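PDB 1ZYL: stress response kinase A from Escherichia coli, which phosphorylates itself and other proteins on serine and threonine using ATP, and probably protects the cell against stress linked to reactive oxygen species. Local coordinates for residues R112-D117 / C202-I207. Numbering follows the deposited sequence.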
# COMPACT_ATOMS: atom_id res chain seq x y z
N ARG A 112 5.77 -13.45 -13.80
CA ARG A 112 5.27 -14.42 -12.83
C ARG A 112 5.11 -13.88 -11.42
O ARG A 112 5.34 -12.70 -11.15
CB ARG A 112 6.19 -15.65 -12.78
CG ARG A 112 6.02 -16.63 -13.94
CD ARG A 112 6.56 -16.07 -15.25
NE ARG A 112 8.01 -15.90 -15.23
CZ ARG A 112 8.72 -15.39 -16.23
NH1 ARG A 112 8.12 -15.00 -17.34
NH2 ARG A 112 10.04 -15.28 -16.11
N GLN A 113 4.72 -14.77 -10.52
CA GLN A 113 4.50 -14.45 -9.12
C GLN A 113 5.81 -14.47 -8.33
O GLN A 113 6.51 -15.48 -8.31
CB GLN A 113 3.50 -15.44 -8.51
CG GLN A 113 2.10 -15.38 -9.12
CD GLN A 113 1.63 -16.70 -9.72
OE1 GLN A 113 2.18 -17.19 -10.72
NE2 GLN A 113 0.61 -17.29 -9.10
N PHE A 114 6.13 -13.35 -7.70
CA PHE A 114 7.35 -13.24 -6.91
C PHE A 114 7.32 -14.19 -5.73
O PHE A 114 6.33 -14.25 -4.99
CB PHE A 114 7.55 -11.79 -6.43
CG PHE A 114 8.55 -11.64 -5.32
CD1 PHE A 114 8.16 -11.78 -3.98
CD2 PHE A 114 9.89 -11.40 -5.60
CE1 PHE A 114 9.10 -11.68 -2.95
CE2 PHE A 114 10.84 -11.30 -4.57
CZ PHE A 114 10.44 -11.44 -3.25
N GLU A 115 8.41 -14.93 -5.56
CA GLU A 115 8.54 -15.91 -4.48
C GLU A 115 9.39 -15.40 -3.31
O GLU A 115 10.62 -15.39 -3.38
CB GLU A 115 9.16 -17.19 -5.04
CG GLU A 115 8.47 -17.70 -6.30
CD GLU A 115 9.22 -18.84 -6.95
OE1 GLU A 115 8.75 -19.35 -7.99
OE2 GLU A 115 10.29 -19.23 -6.42
N ALA A 116 8.72 -14.99 -2.24
CA ALA A 116 9.41 -14.47 -1.06
C ALA A 116 10.26 -15.56 -0.42
O ALA A 116 11.12 -15.30 0.43
CB ALA A 116 8.39 -13.95 -0.05
N ASP A 117 10.02 -16.80 -0.84
CA ASP A 117 10.75 -17.94 -0.33
C ASP A 117 12.20 -17.87 -0.78
O ASP A 117 13.12 -17.84 0.03
CB ASP A 117 10.12 -19.23 -0.84
CG ASP A 117 9.43 -20.01 0.26
OD1 ASP A 117 8.78 -21.03 -0.05
OD2 ASP A 117 9.54 -19.61 1.43
N CYS A 202 4.66 -2.09 0.07
CA CYS A 202 5.62 -3.07 -0.44
C CYS A 202 5.61 -4.42 0.24
O CYS A 202 6.22 -4.61 1.28
CB CYS A 202 7.02 -2.48 -0.38
SG CYS A 202 8.26 -3.51 -1.18
N HIS A 203 4.92 -5.36 -0.39
CA HIS A 203 4.81 -6.71 0.11
C HIS A 203 4.66 -7.61 -1.12
O HIS A 203 4.21 -7.16 -2.17
CB HIS A 203 3.58 -6.84 1.02
CG HIS A 203 2.28 -6.70 0.29
ND1 HIS A 203 1.70 -7.74 -0.41
CD2 HIS A 203 1.48 -5.62 0.10
CE1 HIS A 203 0.60 -7.31 -1.00
NE2 HIS A 203 0.45 -6.03 -0.71
N ALA A 204 5.04 -8.87 -0.97
CA ALA A 204 4.97 -9.83 -2.06
C ALA A 204 3.89 -9.54 -3.10
O ALA A 204 4.16 -9.46 -4.30
CB ALA A 204 4.78 -11.23 -1.50
N GLY A 205 2.66 -9.37 -2.64
CA GLY A 205 1.57 -9.11 -3.57
C GLY A 205 1.81 -8.12 -4.69
O GLY A 205 1.46 -8.38 -5.84
N ASN A 206 2.39 -6.97 -4.36
CA ASN A 206 2.65 -5.93 -5.34
C ASN A 206 4.02 -6.02 -6.01
O ASN A 206 4.57 -5.02 -6.45
CB ASN A 206 2.50 -4.55 -4.71
CG ASN A 206 1.09 -4.27 -4.24
OD1 ASN A 206 0.15 -4.38 -5.02
ND2 ASN A 206 0.95 -3.92 -2.96
N ILE A 207 4.56 -7.22 -6.07
CA ILE A 207 5.85 -7.37 -6.71
C ILE A 207 5.78 -8.58 -7.67
O ILE A 207 5.28 -9.65 -7.31
CB ILE A 207 6.99 -7.49 -5.63
CG1 ILE A 207 8.35 -7.32 -6.28
CG2 ILE A 207 6.93 -8.82 -4.94
CD1 ILE A 207 8.77 -8.48 -7.14
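Phe-114 packs obliquely against Ile-207 where the linker from the N-terminal lobe meets the catalytic loop of this protein-kinase-like fold. Strand 112-113 is an outer strand of a small antiparallel sheet whose middle strand, 207-209, begins at Ile-207, and backbone bonding between Arg-112 and Trp-209 joins the two. Just beyond that pairing, Phe-114 turns its side chain in toward the catalytic loop, its CG anti to the backbone N (chi1 164°), which carries the ring across the isoleucine. Both branches of Ile-207 take part: CG2 lies by Phe-114 CG and CD1, 3.3 Å from each, while Ile-207 CD1, on the same side of the ring plane, reaches Phe-114 CD2, 3.5 Å away. Ala-204 adds a lighter apolar touch through both CA and CB. Val-125 and Gln-121 of helix 119-136 also touch Phe-114, and Pro-213 and Phe-215 of strand 213-215 touch Ile-207, so the pair is buried. Trimming Phe-114 to an alanine would probably leave both Ile-207 branches without their aromatic partner and open a gap between the catalytic loop and helix 119-136. Ala-204 and Ile-207 lie on either side of Asn-206 in the sequence, an inferred magnesium ligand whose ND2 is hydrogen-bonded to the carbonyl oxygen of Asp-201, the probable proton acceptor. The turn leading into the strand is closed by two backbone hydrogen bonds, from Asn-206 N to His-203 O and from Ile-207 N to Ala-204 O, each 2.9 Å long. At the ortho carbon beside CG, Phe-114 CD1 lies 4.2 Å from Ala-204 CB.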